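Local coordinates for protein serine protease pet (PDB 4OM9) that acts as a secreted serine protease and autotransporter enterotoxin of enteroaggregative Escherichia coli, its proteolytic target probably being host alpha-fodrin, at residues L463-G475 / L483-I497. Numbering follows the deposited sequence.
Sequences LSVNNQNNYIYHG and LEHHLDTKQDNARLI
Two successive coils of the passenger-domain beta-helix stack here, 463-475 on 483-497, each turning from one parallel sheet of the helix into the next. In the first parallel ladder, Glu484 N donates to Leu463 O at 2.9 Å and Val465 N to Glu484 O at 3.0 Å. Where the backbone leaves this ladder, the imidazole of His485 takes over: ND1 reaches Val465 O at 2.7 Å, the acceptor near the ring plane. With CG anti to the backbone N (chi1 -180°), the ring turns inward, and its far edge gives NE2 to Ala494 O of its own coil at 2.8 Å. Donation from both ring nitrogens is consistent with a protonated imidazole; Leu496 CB sits over the centre of one face. The Asn467 amide, nearly parallel to the imidazole (10° between planes) but displaced from its plane, crosses it at about a right angle with OD1 near CE1; its ND2 bonds Asn469 O at 2.8 Å. OD1 is buried without a hydrogen-bonding partner. Parallel pairing resumes as Tyr471 N meets Arg495 O, Ile497 N meets Tyr471 O, and Tyr473 N meets Ile497 O. Inside, Leu496 CD1 touches the edge of the Tyr471 ring at CD2 (3.6 Å), and its two methyls also pack against Val465; Leu463 and Leu483 lie side by side. Tyr471 OH is held by Ile443 O of an earlier coil. On the outside, Ile472 CG1 meets Ile497 CD1 (3.9 Å), one water links Ser464 OG to Glu484 OE1, and Arg482 pairs with OE2. Apart from the His485 bridge, a feature of this turn, coil-on-coil parallel pairing with apolar residues stacked in ladders is typical of the right-handed beta-helix.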
ATOM      1  N   LEU A 463      12.569  14.458   8.195  1.00 33.40           N
ATOM      2  CA  LEU A 463      13.112  13.780   7.034  1.00 32.20           C
ATOM      3  C   LEU A 463      12.826  14.603   5.771  1.00 33.55           C
ATOM      4  O   LEU A 463      11.675  14.768   5.372  1.00 34.79           O
ATOM      5  CB  LEU A 463      12.524  12.380   6.929  1.00 29.27           C
ATOM      6  CG  LEU A 463      12.705  11.643   5.604  1.00 31.69           C
ATOM      7  CD1 LEU A 463      14.177  11.373   5.362  1.00 30.17           C
ATOM      8  CD2 LEU A 463      11.923  10.347   5.614  1.00 26.75           C
ATOM      9  N   SER A 464      13.876  15.136   5.160  1.00 31.42           N
ATOM     10  CA  SER A 464      13.728  15.948   3.965  1.00 31.21           C
ATOM     11  C   SER A 464      14.112  15.154   2.712  1.00 31.80           C
ATOM     12  O   SER A 464      15.182  14.523   2.648  1.00 31.26           O
ATOM     13  CB  SER A 464      14.583  17.223   4.078  1.00 32.12           C
ATOM     14  OG  SER A 464      14.266  17.972   5.252  1.00 30.01           O
ATOM     15  N   VAL A 465      13.235  15.163   1.715  1.00 29.78           N
ATOM     16  CA  VAL A 465      13.544  14.533   0.439  1.00 29.05           C
ATOM     17  C   VAL A 465      13.317  15.551  -0.634  1.00 30.26           C
ATOM     18  O   VAL A 465      12.180  15.943  -0.876  1.00 30.50           O
ATOM     19  CB  VAL A 465      12.670  13.306   0.152  1.00 31.45           C
ATOM     20  CG1 VAL A 465      13.114  12.646  -1.147  1.00 29.36           C
ATOM     21  CG2 VAL A 465      12.701  12.342   1.321  1.00 27.88           C
ATOM     22  N   ASN A 466      14.385  16.007  -1.270  1.00 28.68           N
ATOM     23  CA  ASN A 466      14.255  17.140  -2.176  1.00 31.34           C
ATOM     24  C   ASN A 466      14.759  16.850  -3.577  1.00 28.97           C
ATOM     25  O   ASN A 466      15.428  17.663  -4.185  1.00 31.12           O
ATOM     26  CB  ASN A 466      14.957  18.376  -1.593  1.00 28.58           C
ATOM     27  CG  ASN A 466      16.390  18.135  -1.278  1.00 31.37           C
ATOM     28  OD1 ASN A 466      16.916  17.053  -1.560  1.00 33.11           O
ATOM     29  ND2 ASN A 466      17.061  19.140  -0.693  1.00 29.90           N
ATOM     30  N   ASN A 467      14.404  15.683  -4.091  1.00 29.81           N
ATOM     31  CA  ASN A 467      14.567  15.401  -5.507  1.00 34.75           C
ATOM     32  C   ASN A 467      13.980  16.490  -6.422  1.00 35.73           C
ATOM     33  O   ASN A 467      12.932  17.097  -6.127  1.00 33.06           O
ATOM     34  CB  ASN A 467      13.918  14.067  -5.832  1.00 31.39           C
ATOM     35  CG  ASN A 467      12.473  14.027  -5.417  1.00 32.16           C
ATOM     36  OD1 ASN A 467      12.164  14.099  -4.226  1.00 29.29           O
ATOM     37  ND2 ASN A 467      11.567  13.914  -6.399  1.00 29.36           N
ATOM     38  N   GLN A 468      14.656  16.722  -7.542  1.00 39.06           N
ATOM     39  CA  GLN A 468      14.233  17.729  -8.502  1.00 43.18           C
ATOM     40  C   GLN A 468      13.622  17.077  -9.741  1.00 45.04           C
ATOM     41  O   GLN A 468      13.092  17.753 -10.628  1.00 47.60           O
ATOM     42  CB  GLN A 468      15.412  18.615  -8.890  1.00 46.06           C
ATOM     43  CG  GLN A 468      16.042  19.344  -7.710  1.00 44.30           C
ATOM     44  CD  GLN A 468      17.140  20.305  -8.137  1.00 56.24           C
ATOM     45  OE1 GLN A 468      18.327  20.011  -8.001  1.00 60.38           O
ATOM     46  NE2 GLN A 468      16.745  21.462  -8.661  1.00 58.28           N
ATOM     47  N   ASN A 469      13.712  15.755  -9.799  1.00 43.60           N
ATOM     48  CA  ASN A 469      13.143  15.011 -10.899  1.00 42.56           C
ATOM     49  C   ASN A 469      12.314  13.888 -10.351  1.00 41.56           C
ATOM     50  O   ASN A 469      12.301  13.659  -9.138  1.00 38.69           O
ATOM     51  CB  ASN A 469      14.226  14.454 -11.817  1.00 45.23           C
ATOM     52  CG  ASN A 469      15.350  15.436 -12.055  1.00 55.40           C
ATOM     53  OD1 ASN A 469      16.505  15.186 -11.676  1.00 60.07           O
ATOM     54  ND2 ASN A 469      15.026  16.563 -12.690  1.00 49.10           N
ATOM     55  N   ASN A 470      11.619  13.199 -11.254  1.00 35.95           N
ATOM     56  CA  ASN A 470      10.784  12.073 -10.893  1.00 32.22           C
ATOM     57  C   ASN A 470      11.582  11.031 -10.139  1.00 31.86           C
ATOM     58  O   ASN A 470      12.615  10.549 -10.618  1.00 30.18           O
ATOM     59  CB  ASN A 470      10.170  11.435 -12.133  1.00 32.58           C
ATOM     60  CG  ASN A 470       8.962  12.189 -12.654  1.00 37.02           C
ATOM     61  OD1 ASN A 470       8.559  13.227 -12.112  1.00 41.83           O
ATOM     62  ND2 ASN A 470       8.386  11.674 -13.725  1.00 39.30           N
ATOM     63  N   TYR A 471      11.099  10.701  -8.952  1.00 32.72           N
ATOM     64  CA  TYR A 471      11.765   9.736  -8.105  1.00 28.71           C
ATOM     65  C   TYR A 471      10.724   8.994  -7.269  1.00 30.82           C
ATOM     66  O   TYR A 471       9.761   9.600  -6.760  1.00 30.42           O
ATOM     67  CB  TYR A 471      12.811  10.410  -7.201  1.00 28.06           C
ATOM     68  CG  TYR A 471      13.076   9.591  -5.961  1.00 28.19           C
ATOM     69  CD1 TYR A 471      13.870   8.444  -6.004  1.00 26.84           C
ATOM     70  CD2 TYR A 471      12.499   9.938  -4.754  1.00 28.47           C
ATOM     71  CE1 TYR A 471      14.084   7.675  -4.861  1.00 26.17           C
ATOM     72  CE2 TYR A 471      12.711   9.191  -3.626  1.00 28.15           C
ATOM     73  CZ  TYR A 471      13.500   8.061  -3.678  1.00 25.93           C
ATOM     74  OH  TYR A 471      13.673   7.336  -2.524  1.00 25.42           O
ATOM     75  N   ILE A 472      10.890   7.679  -7.150  1.00 27.93           N
ATOM     76  CA  ILE A 472       9.977   6.903  -6.324  1.00 27.68           C
ATOM     77  C   ILE A 472      10.688   6.323  -5.102  1.00 26.85           C
ATOM     78  O   ILE A 472      11.668   5.614  -5.241  1.00 26.54           O
ATOM     79  CB  ILE A 472       9.319   5.759  -7.113  1.00 28.14           C
ATOM     80  CG1 ILE A 472       8.782   6.280  -8.445  1.00 30.23           C
ATOM     81  CG2 ILE A 472       8.203   5.132  -6.284  1.00 28.07           C
ATOM     82  CD1 ILE A 472       7.994   5.243  -9.257  1.00 29.81           C
ATOM     83  N   TYR A 473      10.183   6.647  -3.915  1.00 29.06           N
ATOM     84  CA  TYR A 473      10.631   6.004  -2.693  1.00 26.90           C
ATOM     85  C   TYR A 473       9.781   4.761  -2.521  1.00 28.77           C
ATOM     86  O   TYR A 473       8.548   4.861  -2.378  1.00 30.83           O
ATOM     87  CB  TYR A 473      10.512   6.940  -1.484  1.00 26.64           C
ATOM     88  CG  TYR A 473      10.877   6.295  -0.161  1.00 27.07           C
ATOM     89  CD1 TYR A 473      12.101   5.622   0.004  1.00 25.07           C
ATOM     90  CD2 TYR A 473      10.016   6.377   0.935  1.00 26.18           C
ATOM     91  CE1 TYR A 473      12.436   5.037   1.214  1.00 24.71           C
ATOM     92  CE2 TYR A 473      10.338   5.793   2.147  1.00 26.03           C
ATOM     93  CZ  TYR A 473      11.553   5.129   2.288  1.00 28.28           C
ATOM     94  OH  TYR A 473      11.872   4.539   3.497  1.00 27.47           O
ATOM     95  N   HIS A 474      10.431   3.595  -2.595  1.00 25.80           N
ATOM     96  CA  HIS A 474       9.774   2.308  -2.448  1.00 25.92           C
ATOM     97  C   HIS A 474       9.641   1.886  -0.977  1.00 25.61           C
ATOM     98  O   HIS A 474       8.934   0.932  -0.668  1.00 25.81           O
ATOM     99  CB  HIS A 474      10.541   1.219  -3.199  1.00 25.86           C
ATOM    100  CG  HIS A 474      10.443   1.286  -4.700  1.00 27.85           C
ATOM    101  ND1 HIS A 474       9.242   1.236  -5.384  1.00 27.13           N
ATOM    102  CD2 HIS A 474      11.418   1.298  -5.644  1.00 26.49           C
ATOM    103  CE1 HIS A 474       9.482   1.265  -6.689  1.00 27.64           C
ATOM    104  NE2 HIS A 474      10.789   1.300  -6.870  1.00 27.26           N
ATOM    105  N   GLY A 475      10.345   2.565  -0.071  1.00 27.51           N
ATOM    106  CA  GLY A 475      10.378   2.158   1.330  1.00 29.68           C
ATOM    107  C   GLY A 475       9.287   2.782   2.191  1.00 31.50           C
ATOM    108  O   GLY A 475       8.373   3.444   1.678  1.00 28.25           O
ATOM    109  N   LEU A 483       7.922  14.635   7.462  1.00 32.68           N
ATOM    110  CA  LEU A 483       8.440  14.510   6.104  1.00 31.22           C
ATOM    111  C   LEU A 483       8.256  15.793   5.326  1.00 30.22           C
ATOM    112  O   LEU A 483       7.143  16.303   5.271  1.00 30.45           O
ATOM    113  CB  LEU A 483       7.738  13.379   5.371  1.00 28.46           C
ATOM    114  CG  LEU A 483       8.058  13.202   3.884  1.00 31.19           C
ATOM    115  CD1 LEU A 483       9.509  12.889   3.671  1.00 27.98           C
ATOM    116  CD2 LEU A 483       7.245  12.078   3.318  1.00 30.63           C
ATOM    117  N   GLU A 484       9.328  16.292   4.709  1.00 28.16           N
ATOM    118  CA  GLU A 484       9.268  17.522   3.937  1.00 28.58           C
ATOM    119  C   GLU A 484       9.785  17.361   2.518  1.00 28.37           C
ATOM    120  O   GLU A 484      10.878  16.875   2.304  1.00 31.53           O
ATOM    121  CB  GLU A 484      10.054  18.645   4.643  1.00 28.94           C
ATOM    122  CG  GLU A 484       9.526  18.972   6.016  1.00 31.34           C
ATOM    123  CD  GLU A 484      10.230  20.132   6.679  1.00 32.98           C
ATOM    124  OE1 GLU A 484      11.183  20.679   6.087  1.00 32.51           O
ATOM    125  OE2 GLU A 484       9.829  20.497   7.808  1.00 39.53           O
ATOM    126  N   HIS A 485       9.010  17.801   1.541  1.00 28.74           N
ATOM    127  CA  HIS A 485       9.480  17.848   0.160  1.00 28.79           C
ATOM    128  C   HIS A 485       9.468  19.327  -0.284  1.00 29.48           C
ATOM    129  O   HIS A 485       8.547  19.755  -0.955  1.00 29.98           O
ATOM    130  CB  HIS A 485       8.589  16.954  -0.712  1.00 28.79           C
ATOM    131  CG  HIS A 485       8.962  16.905  -2.160  1.00 29.00           C
ATOM    132  ND1 HIS A 485      10.255  16.733  -2.598  1.00 28.76           N
ATOM    133  CD2 HIS A 485       8.197  16.959  -3.274  1.00 29.53           C
ATOM    134  CE1 HIS A 485      10.275  16.698  -3.916  1.00 29.15           C
ATOM    135  NE2 HIS A 485       9.038  16.832  -4.353  1.00 29.64           N
ATOM    136  N   HIS A 486      10.475  20.101   0.147  1.00 29.58           N
ATOM    137  CA  HIS A 486      10.567  21.547  -0.112  1.00 32.68           C
ATOM    138  C   HIS A 486      11.611  21.908  -1.165  1.00 35.81           C
ATOM    139  O   HIS A 486      12.761  21.459  -1.106  1.00 33.35           O
ATOM    140  CB  HIS A 486      10.919  22.305   1.162  1.00 30.50           C
ATOM    141  CG  HIS A 486       9.926  22.147   2.272  1.00 30.50           C
ATOM    142  ND1 HIS A 486      10.108  22.721   3.504  1.00 30.79           N
ATOM    143  CD2 HIS A 486       8.740  21.489   2.319  1.00 31.14           C
ATOM    144  CE1 HIS A 486       9.068  22.435   4.279  1.00 30.99           C
ATOM    145  NE2 HIS A 486       8.231  21.687   3.585  1.00 33.00           N
ATOM    146  N   LEU A 487      11.225  22.741  -2.118  1.00 37.03           N
ATOM    147  CA  LEU A 487      12.199  23.292  -3.051  1.00 40.04           C
ATOM    148  C   LEU A 487      12.093  24.809  -3.037  1.00 41.91           C
ATOM    149  O   LEU A 487      11.046  25.351  -2.688  1.00 41.49           O
ATOM    150  CB  LEU A 487      12.000  22.725  -4.451  1.00 38.32           C
ATOM    151  CG  LEU A 487      12.639  21.341  -4.597  1.00 38.79           C
ATOM    152  CD1 LEU A 487      12.330  20.732  -5.927  1.00 34.80           C
ATOM    153  CD2 LEU A 487      14.136  21.483  -4.442  1.00 38.61           C
ATOM    154  N   ASP A 488      13.189  25.481  -3.388  1.00 47.08           N
ATOM    155  CA  ASP A 488      13.286  26.938  -3.287  1.00 48.34           C
ATOM    156  C   ASP A 488      12.481  27.657  -4.351  1.00 49.20           C
ATOM    157  O   ASP A 488      12.038  28.792  -4.159  1.00 50.52           O
ATOM    158  CB  ASP A 488      14.749  27.382  -3.383  1.00 50.33           C
ATOM    159  CG  ASP A 488      15.481  27.255  -2.069  1.00 57.01           C
ATOM    160  OD1 ASP A 488      14.807  27.054  -1.037  1.00 55.24           O
ATOM    161  OD2 ASP A 488      16.728  27.368  -2.063  1.00 60.10           O
ATOM    162  N   THR A 489      12.330  26.986  -5.482  1.00 43.02           N
ATOM    163  CA  THR A 489      11.620  27.517  -6.629  1.00 40.26           C
ATOM    164  C   THR A 489      10.592  26.489  -7.128  1.00 39.57           C
ATOM    165  O   THR A 489      10.837  25.273  -7.102  1.00 40.21           O
ATOM    166  CB  THR A 489      12.624  27.912  -7.738  1.00 44.19           C
ATOM    167  OG1 THR A 489      12.737  29.340  -7.782  1.00 48.98           O
ATOM    168  CG2 THR A 489      12.201  27.414  -9.100  1.00 45.92           C
ATOM    169  N   LYS A 490       9.431  26.990  -7.539  1.00 39.98           N
ATOM    170  CA  LYS A 490       8.352  26.162  -8.049  1.00 41.72           C
ATOM    171  C   LYS A 490       8.842  25.303  -9.206  1.00 41.62           C
ATOM    172  O   LYS A 490       9.262  25.832 -10.236  1.00 43.49           O
ATOM    173  CB  LYS A 490       7.181  27.051  -8.497  1.00 47.18           C
ATOM    174  CG  LYS A 490       5.892  26.321  -8.828  1.00 46.62           C
ATOM    175  CD  LYS A 490       4.882  27.315  -9.411  1.00 48.25           C
ATOM    176  CE  LYS A 490       3.473  26.751  -9.439  1.00 52.69           C
ATOM    177  NZ  LYS A 490       3.430  25.291  -9.712  1.00 43.20           N
ATOM    178  N   GLN A 491       8.802  23.983  -9.014  1.00 44.04           N
ATOM    179  CA  GLN A 491       9.297  23.013  -9.996  1.00 45.27           C
ATOM    180  C   GLN A 491       8.292  21.865 -10.166  1.00 43.23           C
ATOM    181  O   GLN A 491       8.224  20.958  -9.335  1.00 41.93           O
ATOM    182  CB  GLN A 491      10.676  22.456  -9.576  1.00 41.75           C
ATOM    183  CG  GLN A 491      11.809  23.465  -9.646  1.00 43.12           C
ATOM    184  CD  GLN A 491      13.061  23.006  -8.899  1.00 48.20           C
ATOM    185  OE1 GLN A 491      13.457  21.841  -8.980  1.00 49.34           O
ATOM    186  NE2 GLN A 491      13.685  23.926  -8.160  1.00 47.25           N
ATOM    187  N   ASP A 492       7.530  21.901 -11.251  1.00 46.91           N
ATOM    188  CA  ASP A 492       6.398  20.999 -11.415  1.00 46.00           C
ATOM    189  C   ASP A 492       6.809  19.586 -11.793  1.00 48.46           C
ATOM    190  O   ASP A 492       5.975  18.680 -11.814  1.00 45.65           O
ATOM    191  CB  ASP A 492       5.431  21.539 -12.472  1.00 52.18           C
ATOM    192  CG  ASP A 492       4.709  22.796 -12.019  1.00 57.29           C
ATOM    193  OD1 ASP A 492       4.704  23.090 -10.803  1.00 50.48           O
ATOM    194  OD2 ASP A 492       4.141  23.485 -12.885  1.00 60.36           O
ATOM    195  N   ASN A 493       8.088  19.397 -12.100  1.00 50.79           N
ATOM    196  CA  ASN A 493       8.567  18.089 -12.513  1.00 50.37           C
ATOM    197  C   ASN A 493       9.283  17.363 -11.381  1.00 47.95           C
ATOM    198  O   ASN A 493       9.608  16.181 -11.494  1.00 44.61           O
ATOM    199  CB  ASN A 493       9.467  18.227 -13.737  1.00 55.05           C
ATOM    200  CG  ASN A 493       8.703  18.719 -14.959  1.00 56.37           C
ATOM    201  OD1 ASN A 493       7.473  18.716 -14.972  1.00 57.15           O
ATOM    202  ND2 ASN A 493       9.429  19.143 -15.990  1.00 68.12           N
ATOM    203  N   ALA A 494       9.486  18.064 -10.272  1.00 36.44           N
ATOM    204  CA  ALA A 494      10.155  17.477  -9.119  1.00 33.91           C
ATOM    205  C   ALA A 494       9.218  16.576  -8.313  1.00 33.29           C
ATOM    206  O   ALA A 494       8.993  16.797  -7.114  1.00 30.86           O
ATOM    207  CB  ALA A 494      10.729  18.575  -8.232  1.00 34.38           C
ATOM    208  N   ARG A 495       8.692  15.543  -8.965  1.00 34.63           N
ATOM    209  CA  ARG A 495       7.677  14.699  -8.350  1.00 34.22           C
ATOM    210  C   ARG A 495       8.281  13.677  -7.419  1.00 34.48           C
ATOM    211  O   ARG A 495       9.067  12.834  -7.840  1.00 32.13           O
ATOM    212  CB  ARG A 495       6.842  13.981  -9.417  1.00 36.12           C
ATOM    213  CG  ARG A 495       5.821  14.873 -10.102  1.00 44.66           C
ATOM    214  CD  ARG A 495       5.051  14.144 -11.184  1.00 39.69           C
ATOM    215  NE  ARG A 495       5.254  14.769 -12.484  1.00 40.42           N
ATOM    216  CZ  ARG A 495       4.469  15.710 -12.993  1.00 55.56           C
ATOM    217  NH1 ARG A 495       3.413  16.155 -12.315  1.00 58.36           N
ATOM    218  NH2 ARG A 495       4.751  16.210 -14.190  1.00 56.63           N
ATOM    219  N   LEU A 496       7.916  13.782  -6.143  1.00 30.90           N
ATOM    220  CA  LEU A 496       8.209  12.765  -5.144  1.00 28.89           C
ATOM    221  C   LEU A 496       7.028  11.806  -5.070  1.00 29.00           C
ATOM    222  O   LEU A 496       5.902  12.211  -4.733  1.00 29.37           O
ATOM    223  CB  LEU A 496       8.474  13.389  -3.778  1.00 28.46           C
ATOM    224  CG  LEU A 496       8.608  12.367  -2.650  1.00 27.79           C
ATOM    225  CD1 LEU A 496       9.728  11.381  -2.959  1.00 27.32           C
ATOM    226  CD2 LEU A 496       8.813  13.027  -1.288  1.00 27.57           C
ATOM    227  N   ILE A 497       7.297  10.543  -5.404  1.00 28.77           N
ATOM    228  CA  ILE A 497       6.288   9.493  -5.441  1.00 28.97           C
ATOM    229  C   ILE A 497       6.517   8.464  -4.332  1.00 28.49           C
ATOM    230  O   ILE A 497       7.565   7.845  -4.270  1.00 27.76           O
ATOM    231  CB  ILE A 497       6.298   8.795  -6.809  1.00 30.65           C
ATOM    232  CG1 ILE A 497       6.072   9.831  -7.912  1.00 32.05           C
ATOM    233  CG2 ILE A 497       5.245   7.691  -6.860  1.00 31.06           C
ATOM    234  CD1 ILE A 497       6.822   9.540  -9.202  1.00 32.14           C
TER
HETATM  235  O   HOH W   1      13.143  20.439   3.999  1.00 30.72           O
HETATM  236  O   HOH W   2      10.952  14.455 -13.761  1.00 39.79           O